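Local structure of V-type ATPase 116 kDa subunit (Meiothermus ruber, 3RRK) at residues V38-L44 with A288-V293; A72-L76 with A259-L263; R147-F153 with A189-R195. The protein forms the cytoplasmic N-terminal domain of subunit I, a homolog of subunit a in the V-ATPase, and probably serves rotary proton transport as part of that pump. One frame throughout, in Å; residues are numbered along the deposited sequence.

How the contacts relate
Contacts 1 and 3 pair antiparallel strands in two small sheets on opposite sides of the chain's centre, about 84 Å apart between centres, while contact 2 packs two helices in the long helical part between them. The centre of contact 2 lies about 37 Å from that of contact 1 and about 54 Å from that of contact 3, and none touches another. Along the chain they are nested: contact 3 falls within the loop closed by contact 2, itself within the loop closed by contact 1. Helix 56-79 follows strand 41-44, and helix 224-281 leads into strand 287-293. A bound buffer molecule, probably from crystallisation, forms a salt bridge with Lys-194 NZ at contact 3.

Contact 1: V38-L44 with A288-V293; sequences VVHIDPL and ALMGWV
Leu-44 and Met-290 meet through different first torsions: Leu-44 sets CG anti to its carbonyl carbon (chi1 -66°), whereas Met-290 sets CG anti to its backbone N (chi1 -166°) and then bends at both following bonds. Leu-44 CD1 thereby comes to 3.5 Å from Met-290 CB, the side chains crossing obliquely. On the same face Val-39 CG2 lies 4.1 Å from Trp-292 CB, the side chains roughly perpendicular. From the corner, His-40 CB meets Trp-292 CD1.

Two antiparallel hydrogen-bonded pairs fix the backbone. Val-39 and Trp-292 exchange bonds, with Trp-292 N reaching Val-39 O at 2.8 Å in the carbonyl plane; Asp-42 N bonds Met-290 O at 2.9 Å, tilted from the carbonyl plane, and Met-290 N returns a more bent bond to Asp-42 O. Between these pairs the register slips by one residue, a beta bulge at the corner the chain turns at His-40. Gly-291 lies opposite, and Val-38 CG1 rests on its bare CA at 3.8 Å.

On the other face Ile-41 CG2 meets Leu-289 CD2 at 4.1 Å, and both residues pack on Leu-30 of helix 26-36, with Val-38 and Leu-289 on Leu-33. Strand 41-44, in the proximal lobe of the subunit I N-terminal region, is an edge strand of a four-stranded antiparallel sheet; strand 287-293 lies inside it, bonded on its other side to strand 15-21.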
ATOM      1  N   VAL A  38      22.938   0.675  40.335  1.00 95.26           N
ATOM      2  CA  VAL A  38      23.449   1.943  39.827  1.00 94.37           C
ATOM      3  C   VAL A  38      24.039   2.736  40.992  1.00 91.56           C
ATOM      4  O   VAL A  38      23.552   2.637  42.119  1.00 95.06           O
ATOM      5  CB  VAL A  38      22.339   2.754  39.108  1.00100.04           C
ATOM      6  CG1 VAL A  38      22.883   4.070  38.572  1.00 95.53           C
ATOM      7  CG2 VAL A  38      21.723   1.932  37.978  1.00 95.41           C
ATOM      8  N   VAL A  39      25.100   3.496  40.740  1.00 89.56           N
ATOM      9  CA  VAL A  39      25.726   4.276  41.811  1.00 91.60           C
ATOM     10  C   VAL A  39      25.967   5.732  41.414  1.00 90.58           C
ATOM     11  O   VAL A  39      25.973   6.075  40.231  1.00 77.03           O
ATOM     12  CB  VAL A  39      27.065   3.662  42.289  1.00 85.80           C
ATOM     13  CG1 VAL A  39      26.867   2.226  42.741  1.00 77.54           C
ATOM     14  CG2 VAL A  39      28.115   3.749  41.182  1.00 87.16           C
ATOM     15  N   HIS A  40      26.181   6.573  42.422  1.00 92.11           N
ATOM     16  CA  HIS A  40      26.308   8.012  42.221  1.00 93.65           C
ATOM     17  C   HIS A  40      25.130   8.548  41.442  1.00 85.96           C
ATOM     18  O   HIS A  40      25.284   9.325  40.499  1.00 77.31           O
ATOM     19  CB  HIS A  40      27.630   8.355  41.553  1.00101.92           C
ATOM     20  CG  HIS A  40      28.807   8.101  42.433  1.00111.54           C
ATOM     21  ND1 HIS A  40      29.461   6.884  42.471  1.00115.63           N
ATOM     22  CD2 HIS A  40      29.419   8.884  43.352  1.00110.37           C
ATOM     23  CE1 HIS A  40      30.441   6.944  43.350  1.00115.24           C
ATOM     24  NE2 HIS A  40      30.439   8.148  43.901  1.00113.87           N
ATOM     25  N   ILE A  41      23.949   8.116  41.870  1.00 80.44           N
ATOM     26  CA  ILE A  41      22.706   8.467  41.214  1.00 79.29           C
ATOM     27  C   ILE A  41      22.374   9.913  41.485  1.00 83.23           C
ATOM     28  O   ILE A  41      22.156  10.289  42.631  1.00 80.96           O
ATOM     29  CB  ILE A  41      21.544   7.626  41.743  1.00 76.42           C
ATOM     30  CG1 ILE A  41      21.752   6.147  41.421  1.00 71.12           C
ATOM     31  CG2 ILE A  41      20.235   8.108  41.155  1.00 75.72           C
ATOM     32  CD1 ILE A  41      20.586   5.292  41.823  1.00 68.74           C
ATOM     33  N   ASP A  42      22.331  10.719  40.427  1.00 86.36           N
ATOM     34  CA  ASP A  42      21.995  12.131  40.544  1.00 85.21           C
ATOM     35  C   ASP A  42      20.862  12.508  39.612  1.00 90.62           C
ATOM     36  O   ASP A  42      20.903  12.195  38.423  1.00 96.35           O
ATOM     37  CB  ASP A  42      23.207  13.008  40.248  1.00 92.53           C
ATOM     38  CG  ASP A  42      24.018  13.310  41.487  1.00106.50           C
ATOM     39  OD1 ASP A  42      25.120  12.739  41.638  1.00120.00           O
ATOM     40  OD2 ASP A  42      23.546  14.110  42.318  1.00103.60           O
ATOM     41  N   PRO A  43      19.836  13.180  40.153  1.00 92.64           N
ATOM     42  CA  PRO A  43      18.750  13.689  39.314  1.00 90.14           C
ATOM     43  C   PRO A  43      19.283  14.772  38.391  1.00 88.59           C
ATOM     44  O   PRO A  43      20.150  15.548  38.803  1.00 84.87           O
ATOM     45  CB  PRO A  43      17.783  14.311  40.326  1.00 82.90           C
ATOM     46  CG  PRO A  43      18.122  13.674  41.617  1.00 90.50           C
ATOM     47  CD  PRO A  43      19.601  13.459  41.577  1.00 92.60           C
ATOM     48  N   LEU A  44      18.778  14.810  37.161  1.00 87.61           N
ATOM     49  CA  LEU A  44      19.112  15.878  36.231  1.00 85.60           C
ATOM     50  C   LEU A  44      17.907  16.793  35.997  1.00 88.76           C
ATOM     51  O   LEU A  44      16.745  16.373  36.107  1.00 86.72           O
ATOM     52  CB  LEU A  44      19.612  15.307  34.904  1.00 83.32           C
ATOM     53  CG  LEU A  44      20.935  14.537  34.867  1.00 82.63           C
ATOM     54  CD1 LEU A  44      20.836  13.352  33.925  1.00 70.57           C
ATOM     55  CD2 LEU A  44      22.093  15.438  34.467  1.00 91.15           C
ATOM     56  N   ALA A 288      14.399  12.840  35.049  1.00 88.32           N
ATOM     57  CA  ALA A 288      15.627  12.326  34.449  1.00 81.26           C
ATOM     58  C   ALA A 288      16.749  12.120  35.471  1.00 78.65           C
ATOM     59  O   ALA A 288      17.047  13.008  36.268  1.00 81.51           O
ATOM     60  CB  ALA A 288      16.095  13.256  33.354  1.00 89.34           C
ATOM     61  N   LEU A 289      17.377  10.952  35.430  1.00 80.83           N
ATOM     62  CA  LEU A 289      18.463  10.614  36.353  1.00 83.66           C
ATOM     63  C   LEU A 289      19.777  10.282  35.623  1.00 89.05           C
ATOM     64  O   LEU A 289      19.794   9.972  34.423  1.00 82.72           O
ATOM     65  CB  LEU A 289      18.070   9.436  37.247  1.00 81.07           C
ATOM     66  CG  LEU A 289      17.063   9.648  38.376  1.00 88.85           C
ATOM     67  CD1 LEU A 289      15.777  10.283  37.873  1.00 93.55           C
ATOM     68  CD2 LEU A 289      16.764   8.319  39.042  1.00 90.84           C
ATOM     69  N   MET A 290      20.869  10.346  36.376  1.00 89.03           N
ATOM     70  CA  MET A 290      22.205  10.086  35.868  1.00 83.30           C
ATOM     71  C   MET A 290      22.839   9.113  36.845  1.00 86.54           C
ATOM     72  O   MET A 290      22.526   9.135  38.033  1.00 95.85           O
ATOM     73  CB  MET A 290      23.002  11.389  35.861  1.00 84.16           C
ATOM     74  CG  MET A 290      24.281  11.350  35.062  1.00 84.61           C
ATOM     75  SD  MET A 290      25.556  12.389  35.793  1.00163.99           S
ATOM     76  CE  MET A 290      26.037  11.396  37.212  1.00127.45           C
ATOM     77  N   GLY A 291      23.730   8.259  36.373  1.00 81.63           N
ATOM     78  CA  GLY A 291      24.332   7.288  37.263  1.00 82.80           C
ATOM     79  C   GLY A 291      25.492   6.570  36.622  1.00 91.58           C
ATOM     80  O   GLY A 291      25.722   6.708  35.426  1.00 94.40           O
ATOM     81  N   TRP A 292      26.229   5.804  37.422  1.00102.30           N
ATOM     82  CA  TRP A 292      27.365   5.039  36.926  1.00103.83           C
ATOM     83  C   TRP A 292      27.173   3.553  37.180  1.00109.47           C
ATOM     84  O   TRP A 292      26.783   3.138  38.276  1.00117.87           O
ATOM     85  CB  TRP A 292      28.666   5.552  37.536  1.00103.95           C
ATOM     86  CG  TRP A 292      28.969   6.953  37.101  1.00107.42           C
ATOM     87  CD1 TRP A 292      28.513   8.109  37.669  1.00111.28           C
ATOM     88  CD2 TRP A 292      29.772   7.344  35.985  1.00112.30           C
ATOM     89  NE1 TRP A 292      28.993   9.199  36.980  1.00110.52           N
ATOM     90  CE2 TRP A 292      29.769   8.754  35.942  1.00114.33           C
ATOM     91  CE3 TRP A 292      30.499   6.639  35.017  1.00115.31           C
ATOM     92  CZ2 TRP A 292      30.466   9.472  34.970  1.00119.42           C
ATOM     93  CZ3 TRP A 292      31.192   7.352  34.056  1.00116.50           C
ATOM     94  CH2 TRP A 292      31.170   8.754  34.038  1.00119.20           C
ATOM     95  N   VAL A 293      27.444   2.764  36.148  1.00110.49           N
ATOM     96  CA  VAL A 293      27.164   1.336  36.153  1.00123.51           C
ATOM     97  C   VAL A 293      28.440   0.535  35.883  1.00135.23           C
ATOM     98  O   VAL A 293      29.038   0.661  34.816  1.00135.28           O
ATOM     99  CB  VAL A 293      26.108   0.989  35.071  1.00110.21           C
ATOM    100  CG1 VAL A 293      25.624  -0.447  35.214  1.00109.97           C
ATOM    101  CG2 VAL A 293      24.937   1.964  35.134  1.00109.93           C
TER

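Contact 2: A72-L76 with A259-L263; sequences AEQSL and ALIAL
Leu-260 reaches from helix 224-281 toward Ser-75 and Leu-76 of helix 56-79 and touches them from CB to both methyls. CB of Leu-260 lies 3.6 Å from Leu-76 CD2, the two side chains lying alongside each other and pointing opposite ways. With CG anti to the carbonyl carbon (chi1 -81°), the chain runs on to a fork that straddles Ser-75: Leu-260 CD1 is 3.8 Å from Ser-75 CB and Leu-260 CD2 is 3.7 Å from that same CB. Leu-260 CD2 also lies 4.4 Å from Ala-72 CB. Beside it, Leu-76 CD2 extends the contact to Ile-261 CG1 at 3.9 Å.

The segments run antiparallel but inclined, at 149°, with axes 9.5 Å apart. Leu-101 of helix 94-138 also touches Leu-260, and Ala-105 of that helix touches Ser-75, making this a three-helix packing. Cutting Leu-260 back to an alanine removes both methyls and would probably leave a gap facing Ser-75, Ala-72 and Leu-101.

Ser-75 OG is hydrogen-bonded to Gln-71 O in its own helix, satisfying this buried hydroxyl. Between the two segments the contact is apolar, while alongside Glu-73 OE2 bonds Trp-264 NE1 of helix 224-281, so a polar tie flanks the apolar packing.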
ATOM      1  N   ALA A  72      12.009  -2.451   4.514  1.00 53.15           N
ATOM      2  CA  ALA A  72      11.777  -3.825   4.924  1.00 50.25           C
ATOM      3  C   ALA A  72      10.271  -4.083   5.081  1.00 51.25           C
ATOM      4  O   ALA A  72       9.768  -5.098   4.605  1.00 43.32           O
ATOM      5  CB  ALA A  72      12.531  -4.147   6.204  1.00 47.36           C
ATOM      6  N   GLU A  73       9.551  -3.168   5.733  1.00 50.43           N
ATOM      7  CA  GLU A  73       8.097  -3.314   5.831  1.00 58.12           C
ATOM      8  C   GLU A  73       7.486  -3.462   4.448  1.00 55.78           C
ATOM      9  O   GLU A  73       6.767  -4.413   4.171  1.00 65.99           O
ATOM     10  CB  GLU A  73       7.452  -2.140   6.566  1.00 59.21           C
ATOM     11  CG  GLU A  73       7.528  -2.285   8.089  1.00 78.21           C
ATOM     12  CD  GLU A  73       6.990  -1.070   8.862  1.00 83.00           C
ATOM     13  OE1 GLU A  73       6.664  -0.028   8.233  1.00 83.65           O
ATOM     14  OE2 GLU A  73       6.903  -1.166  10.111  1.00 72.19           O
ATOM     15  N   GLN A  74       7.788  -2.522   3.571  1.00 50.11           N
ATOM     16  CA  GLN A  74       7.249  -2.572   2.228  1.00 54.94           C
ATOM     17  C   GLN A  74       7.555  -3.930   1.580  1.00 51.03           C
ATOM     18  O   GLN A  74       6.671  -4.540   0.991  1.00 53.53           O
ATOM     19  CB  GLN A  74       7.749  -1.376   1.403  1.00 66.76           C
ATOM     20  CG  GLN A  74       7.503  -1.467  -0.103  1.00 84.63           C
ATOM     21  CD  GLN A  74       8.716  -2.005  -0.871  1.00 93.92           C
ATOM     22  OE1 GLN A  74       8.632  -3.031  -1.547  1.00 97.90           O
ATOM     23  NE2 GLN A  74       9.847  -1.306  -0.765  1.00 92.72           N
ATOM     24  N   SER A  75       8.787  -4.420   1.719  1.00 41.03           N
ATOM     25  CA  SER A  75       9.149  -5.713   1.145  1.00 40.91           C
ATOM     26  C   SER A  75       8.389  -6.893   1.754  1.00 49.99           C
ATOM     27  O   SER A  75       7.912  -7.766   1.031  1.00 56.43           O
ATOM     28  CB  SER A  75      10.659  -5.952   1.206  1.00 43.22           C
ATOM     29  OG  SER A  75      11.359  -4.873   0.604  1.00 51.43           O
ATOM     30  N   LEU A  76       8.267  -6.910   3.079  1.00 51.51           N
ATOM     31  CA  LEU A  76       7.598  -8.005   3.771  1.00 47.91           C
ATOM     32  C   LEU A  76       6.121  -8.079   3.380  1.00 51.15           C
ATOM     33  O   LEU A  76       5.558  -9.169   3.194  1.00 48.79           O
ATOM     34  CB  LEU A  76       7.773  -7.860   5.278  1.00 49.30           C
ATOM     35  CG  LEU A  76       9.185  -8.169   5.783  1.00 54.12           C
ATOM     36  CD1 LEU A  76       9.373  -7.593   7.178  1.00 53.89           C
ATOM     37  CD2 LEU A  76       9.475  -9.662   5.775  1.00 55.95           C
ATOM     38  N   ALA A 259      15.901 -12.647   6.223  1.00 67.20           N
ATOM     39  CA  ALA A 259      16.811 -11.512   6.356  1.00 56.05           C
ATOM     40  C   ALA A 259      16.037 -10.216   6.543  1.00 50.65           C
ATOM     41  O   ALA A 259      16.447  -9.329   7.305  1.00 49.37           O
ATOM     42  CB  ALA A 259      17.728 -11.415   5.164  1.00 48.20           C
ATOM     43  N   LEU A 260      14.899 -10.118   5.869  1.00 45.58           N
ATOM     44  CA  LEU A 260      14.144  -8.873   5.895  1.00 47.57           C
ATOM     45  C   LEU A 260      13.694  -8.646   7.308  1.00 55.51           C
ATOM     46  O   LEU A 260      13.882  -7.575   7.867  1.00 62.37           O
ATOM     47  CB  LEU A 260      12.950  -8.927   4.939  1.00 48.42           C
ATOM     48  CG  LEU A 260      13.252  -8.670   3.447  1.00 43.38           C
ATOM     49  CD1 LEU A 260      12.114  -9.136   2.552  1.00 47.45           C
ATOM     50  CD2 LEU A 260      13.531  -7.221   3.178  1.00 43.91           C
ATOM     51  N   ILE A 261      13.129  -9.698   7.885  1.00 65.25           N
ATOM     52  CA  ILE A 261      12.653  -9.704   9.258  1.00 58.42           C
ATOM     53  C   ILE A 261      13.750  -9.300  10.236  1.00 60.19           C
ATOM     54  O   ILE A 261      13.539  -8.451  11.096  1.00 69.91           O
ATOM     55  CB  ILE A 261      12.076 -11.090   9.616  1.00 64.84           C
ATOM     56  CG1 ILE A 261      10.615 -11.175   9.176  1.00 64.70           C
ATOM     57  CG2 ILE A 261      12.151 -11.356  11.107  1.00 69.08           C
ATOM     58  CD1 ILE A 261      10.024 -12.551   9.345  1.00 68.02           C
ATOM     59  N   ALA A 262      14.925  -9.898  10.104  1.00 53.71           N
ATOM     60  CA  ALA A 262      16.053  -9.534  10.962  1.00 50.53           C
ATOM     61  C   ALA A 262      16.519  -8.084  10.766  1.00 63.06           C
ATOM     62  O   ALA A 262      17.057  -7.477  11.686  1.00 59.28           O
ATOM     63  CB  ALA A 262      17.196 -10.468  10.722  1.00 35.64           C
ATOM     64  N   LEU A 263      16.355  -7.556   9.549  1.00 62.43           N
ATOM     65  CA  LEU A 263      16.701  -6.170   9.250  1.00 57.65           C
ATOM     66  C   LEU A 263      15.687  -5.247   9.900  1.00 56.61           C
ATOM     67  O   LEU A 263      16.034  -4.253  10.537  1.00 54.57           O
ATOM     68  CB  LEU A 263      16.694  -5.937   7.731  1.00 51.35           C
ATOM     69  CG  LEU A 263      17.864  -6.602   6.999  1.00 54.22           C
ATOM     70  CD1 LEU A 263      17.520  -6.936   5.543  1.00 50.56           C
ATOM     71  CD2 LEU A 263      19.140  -5.767   7.128  1.00 44.53           C
TER

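Contact 3: R147-F153 with A189-R195; sequences RLGVIPF and ALVVVKR
The Phe-153 ring carries Ala-189 CB over one face, in a CH-pi contact 3.9 Å from the ring centroid and 22° off its normal. At the ring's edge sit Val-191 CG2, beside Phe-153 CE1, and Ile-151 O, which lies in the plane. With CG between the backbone N and the carbonyl carbon (chi1 69°), the ring folds back across the neighbouring strand. The other flat group is the Arg-195 guanidinium, which covers Leu-148 O with one face, 3.2 Å above the plane, and has Gly-149 CA farther out on that side. Leu-148 O is not hydrogen-bonded to it, the angle being poor; Arg-195 NE bonds Pro-146 O, and NH2 bonds Ser-145 O weakly.

Paired bonds join Gly-149 with Val-193, Ile-151 with Val-191 and Phe-153 with Ala-189 in regular antiparallel register. Arg-195 N extends the pairing to Arg-147 O at 3.0 Å, approaching from above the carbonyl plane. On the face opposite Phe-153, Val-150 CB meets Leu-190 CD1 at 3.9 Å and Val-150 CG1 faces Val-192 CG2.

Helices 158-172 and 198-206 cover the face of Ile-151, Phe-153, Val-191 and Val-193. Strand 187-194 is central, bonded to strand 177-182 on its far side, and so lies between the two strands that helix 158-172 connects, a split beta-alpha-beta arrangement within the V-type ATPase subunit I N-terminal domain.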
ATOM      1  N   ARG A 147     -19.492   8.589 -39.309  1.00 77.32           N
ATOM      2  CA  ARG A 147     -20.840   9.131 -39.505  1.00 81.85           C
ATOM      3  C   ARG A 147     -21.908   8.571 -38.548  1.00 80.04           C
ATOM      4  O   ARG A 147     -23.057   9.010 -38.584  1.00 80.75           O
ATOM      5  CB  ARG A 147     -21.295   8.908 -40.948  1.00 92.82           C
ATOM      6  CG  ARG A 147     -21.452  10.175 -41.782  1.00 98.07           C
ATOM      7  CD  ARG A 147     -20.164  10.551 -42.479  1.00 99.68           C
ATOM      8  NE  ARG A 147     -20.357  11.682 -43.377  1.00109.39           N
ATOM      9  CZ  ARG A 147     -20.656  11.561 -44.665  1.00116.84           C
ATOM     10  NH1 ARG A 147     -20.793  10.358 -45.201  1.00116.08           N
ATOM     11  NH2 ARG A 147     -20.814  12.641 -45.420  1.00122.40           N
ATOM     12  N   LEU A 148     -21.533   7.601 -37.712  1.00 76.12           N
ATOM     13  CA  LEU A 148     -22.462   6.968 -36.773  1.00 72.06           C
ATOM     14  C   LEU A 148     -21.954   6.995 -35.334  1.00 73.23           C
ATOM     15  O   LEU A 148     -20.767   6.765 -35.077  1.00 78.63           O
ATOM     16  CB  LEU A 148     -22.710   5.508 -37.155  1.00 71.76           C
ATOM     17  CG  LEU A 148     -23.379   5.087 -38.467  1.00 75.19           C
ATOM     18  CD1 LEU A 148     -23.381   3.567 -38.527  1.00 72.49           C
ATOM     19  CD2 LEU A 148     -24.795   5.633 -38.605  1.00 69.62           C
ATOM     20  N   GLY A 149     -22.863   7.247 -34.399  1.00 67.66           N
ATOM     21  CA  GLY A 149     -22.541   7.177 -32.985  1.00 68.79           C
ATOM     22  C   GLY A 149     -23.236   6.036 -32.253  1.00 70.48           C
ATOM     23  O   GLY A 149     -24.431   5.790 -32.436  1.00 67.85           O
ATOM     24  N   VAL A 150     -22.484   5.334 -31.415  1.00 69.99           N
ATOM     25  CA  VAL A 150     -23.049   4.238 -30.644  1.00 70.36           C
ATOM     26  C   VAL A 150     -22.983   4.485 -29.147  1.00 67.60           C
ATOM     27  O   VAL A 150     -22.117   5.210 -28.658  1.00 70.24           O
ATOM     28  CB  VAL A 150     -22.341   2.913 -30.938  1.00 69.45           C
ATOM     29  CG1 VAL A 150     -22.128   2.773 -32.431  1.00 67.57           C
ATOM     30  CG2 VAL A 150     -21.018   2.834 -30.175  1.00 59.66           C
ATOM     31  N   ILE A 151     -23.922   3.880 -28.431  1.00 61.85           N
ATOM     32  CA  ILE A 151     -23.911   3.909 -26.983  1.00 57.59           C
ATOM     33  C   ILE A 151     -24.244   2.532 -26.476  1.00 57.34           C
ATOM     34  O   ILE A 151     -25.342   2.024 -26.719  1.00 56.08           O
ATOM     35  CB  ILE A 151     -24.956   4.868 -26.401  1.00 60.06           C
ATOM     36  CG1 ILE A 151     -24.756   6.285 -26.922  1.00 62.55           C
ATOM     37  CG2 ILE A 151     -24.849   4.881 -24.902  1.00 61.67           C
ATOM     38  CD1 ILE A 151     -25.845   7.244 -26.476  1.00 62.93           C
ATOM     39  N   PRO A 152     -23.286   1.909 -25.786  1.00 58.54           N
ATOM     40  CA  PRO A 152     -23.565   0.692 -25.026  1.00 56.30           C
ATOM     41  C   PRO A 152     -24.139   1.113 -23.693  1.00 55.58           C
ATOM     42  O   PRO A 152     -23.808   2.195 -23.203  1.00 61.70           O
ATOM     43  CB  PRO A 152     -22.180   0.080 -24.831  1.00 49.94           C
ATOM     44  CG  PRO A 152     -21.278   1.255 -24.781  1.00 46.37           C
ATOM     45  CD  PRO A 152     -21.880   2.325 -25.667  1.00 53.21           C
ATOM     46  N   PHE A 153     -25.006   0.290 -23.121  1.00 59.65           N
ATOM     47  CA  PHE A 153     -25.574   0.589 -21.811  1.00 60.10           C
ATOM     48  C   PHE A 153     -26.327  -0.622 -21.277  1.00 66.21           C
ATOM     49  O   PHE A 153     -26.811  -1.436 -22.042  1.00 68.20           O
ATOM     50  CB  PHE A 153     -26.490   1.815 -21.892  1.00 60.42           C
ATOM     51  CG  PHE A 153     -27.762   1.580 -22.658  1.00 66.56           C
ATOM     52  CD1 PHE A 153     -27.785   1.681 -24.039  1.00 71.77           C
ATOM     53  CD2 PHE A 153     -28.939   1.267 -21.994  1.00 68.03           C
ATOM     54  CE1 PHE A 153     -28.955   1.471 -24.740  1.00 75.85           C
ATOM     55  CE2 PHE A 153     -30.117   1.060 -22.691  1.00 73.21           C
ATOM     56  CZ  PHE A 153     -30.127   1.163 -24.067  1.00 75.37           C
ATOM     57  N   ALA A 189     -27.309  -3.664 -24.021  1.00 73.31           N
ATOM     58  CA  ALA A 189     -27.998  -3.013 -25.121  1.00 67.17           C
ATOM     59  C   ALA A 189     -27.057  -2.066 -25.838  1.00 69.44           C
ATOM     60  O   ALA A 189     -26.062  -1.624 -25.276  1.00 76.68           O
ATOM     61  CB  ALA A 189     -29.206  -2.259 -24.614  1.00 60.56           C
ATOM     62  N   LEU A 190     -27.380  -1.755 -27.084  1.00 64.14           N
ATOM     63  CA  LEU A 190     -26.606  -0.809 -27.854  1.00 61.23           C
ATOM     64  C   LEU A 190     -27.561   0.029 -28.694  1.00 64.54           C
ATOM     65  O   LEU A 190     -28.504  -0.500 -29.285  1.00 65.57           O
ATOM     66  CB  LEU A 190     -25.628  -1.561 -28.753  1.00 64.76           C
ATOM     67  CG  LEU A 190     -24.726  -0.714 -29.654  1.00 69.02           C
ATOM     68  CD1 LEU A 190     -23.519  -0.237 -28.874  1.00 70.12           C
ATOM     69  CD2 LEU A 190     -24.294  -1.509 -30.875  1.00 74.97           C
ATOM     70  N   VAL A 191     -27.336   1.339 -28.725  1.00 63.17           N
ATOM     71  CA  VAL A 191     -28.084   2.203 -29.623  1.00 64.12           C
ATOM     72  C   VAL A 191     -27.143   2.738 -30.675  1.00 66.16           C
ATOM     73  O   VAL A 191     -25.974   3.005 -30.392  1.00 63.52           O
ATOM     74  CB  VAL A 191     -28.690   3.414 -28.922  1.00 65.30           C
ATOM     75  CG1 VAL A 191     -29.744   4.069 -29.837  1.00 63.27           C
ATOM     76  CG2 VAL A 191     -29.300   2.998 -27.620  1.00 71.06           C
ATOM     77  N   VAL A 192     -27.677   2.899 -31.882  1.00 63.52           N
ATOM     78  CA  VAL A 192     -26.942   3.419 -33.016  1.00 67.90           C
ATOM     79  C   VAL A 192     -27.730   4.541 -33.677  1.00 68.50           C
ATOM     80  O   VAL A 192     -28.925   4.414 -33.945  1.00 67.69           O
ATOM     81  CB  VAL A 192     -26.685   2.318 -34.040  1.00 73.32           C
ATOM     82  CG1 VAL A 192     -25.881   2.868 -35.222  1.00 70.31           C
ATOM     83  CG2 VAL A 192     -25.972   1.148 -33.366  1.00 71.31           C
ATOM     84  N   VAL A 193     -27.046   5.642 -33.941  1.00 67.34           N
ATOM     85  CA  VAL A 193     -27.707   6.864 -34.370  1.00 68.34           C
ATOM     86  C   VAL A 193     -26.774   7.626 -35.301  1.00 71.94           C
ATOM     87  O   VAL A 193     -25.581   7.327 -35.375  1.00 72.99           O
ATOM     88  CB  VAL A 193     -28.045   7.763 -33.144  1.00 65.72           C
ATOM     89  CG1 VAL A 193     -29.294   7.276 -32.431  1.00 60.54           C
ATOM     90  CG2 VAL A 193     -26.876   7.801 -32.172  1.00 65.72           C
ATOM     91  N   LYS A 194     -27.309   8.600 -36.023  1.00 73.99           N
ATOM     92  CA  LYS A 194     -26.445   9.527 -36.728  1.00 74.28           C
ATOM     93  C   LYS A 194     -25.493  10.135 -35.696  1.00 70.85           C
ATOM     94  O   LYS A 194     -25.909  10.466 -34.583  1.00 65.13           O
ATOM     95  CB  LYS A 194     -27.273  10.613 -37.426  1.00 87.44           C
ATOM     96  CG  LYS A 194     -28.154  10.091 -38.574  1.00 97.77           C
ATOM     97  CD  LYS A 194     -29.194  11.115 -39.059  1.00103.91           C
ATOM     98  CE  LYS A 194     -28.556  12.303 -39.770  1.00111.72           C
ATOM     99  NZ  LYS A 194     -29.556  13.085 -40.549  1.00117.51           N
ATOM    100  N   ARG A 195     -24.216  10.247 -36.049  1.00 70.77           N
ATOM    101  CA  ARG A 195     -23.230  10.879 -35.174  1.00 78.16           C
ATOM    102  C   ARG A 195     -23.749  12.196 -34.604  1.00 79.24           C
ATOM    103  O   ARG A 195     -23.612  12.473 -33.410  1.00 85.86           O
ATOM    104  CB  ARG A 195     -21.923  11.131 -35.923  1.00 79.55           C
ATOM    105  CG  ARG A 195     -20.884  11.887 -35.104  1.00 85.58           C
ATOM    106  CD  ARG A 195     -20.254  11.010 -34.028  1.00 96.95           C
ATOM    107  NE  ARG A 195     -19.326  10.022 -34.580  1.00103.54           N
ATOM    108  CZ  ARG A 195     -18.675   9.119 -33.850  1.00106.34           C
ATOM    109  NH1 ARG A 195     -18.852   9.077 -32.532  1.00112.86           N
ATOM    110  NH2 ARG A 195     -17.854   8.256 -34.436  1.00100.46           N
TER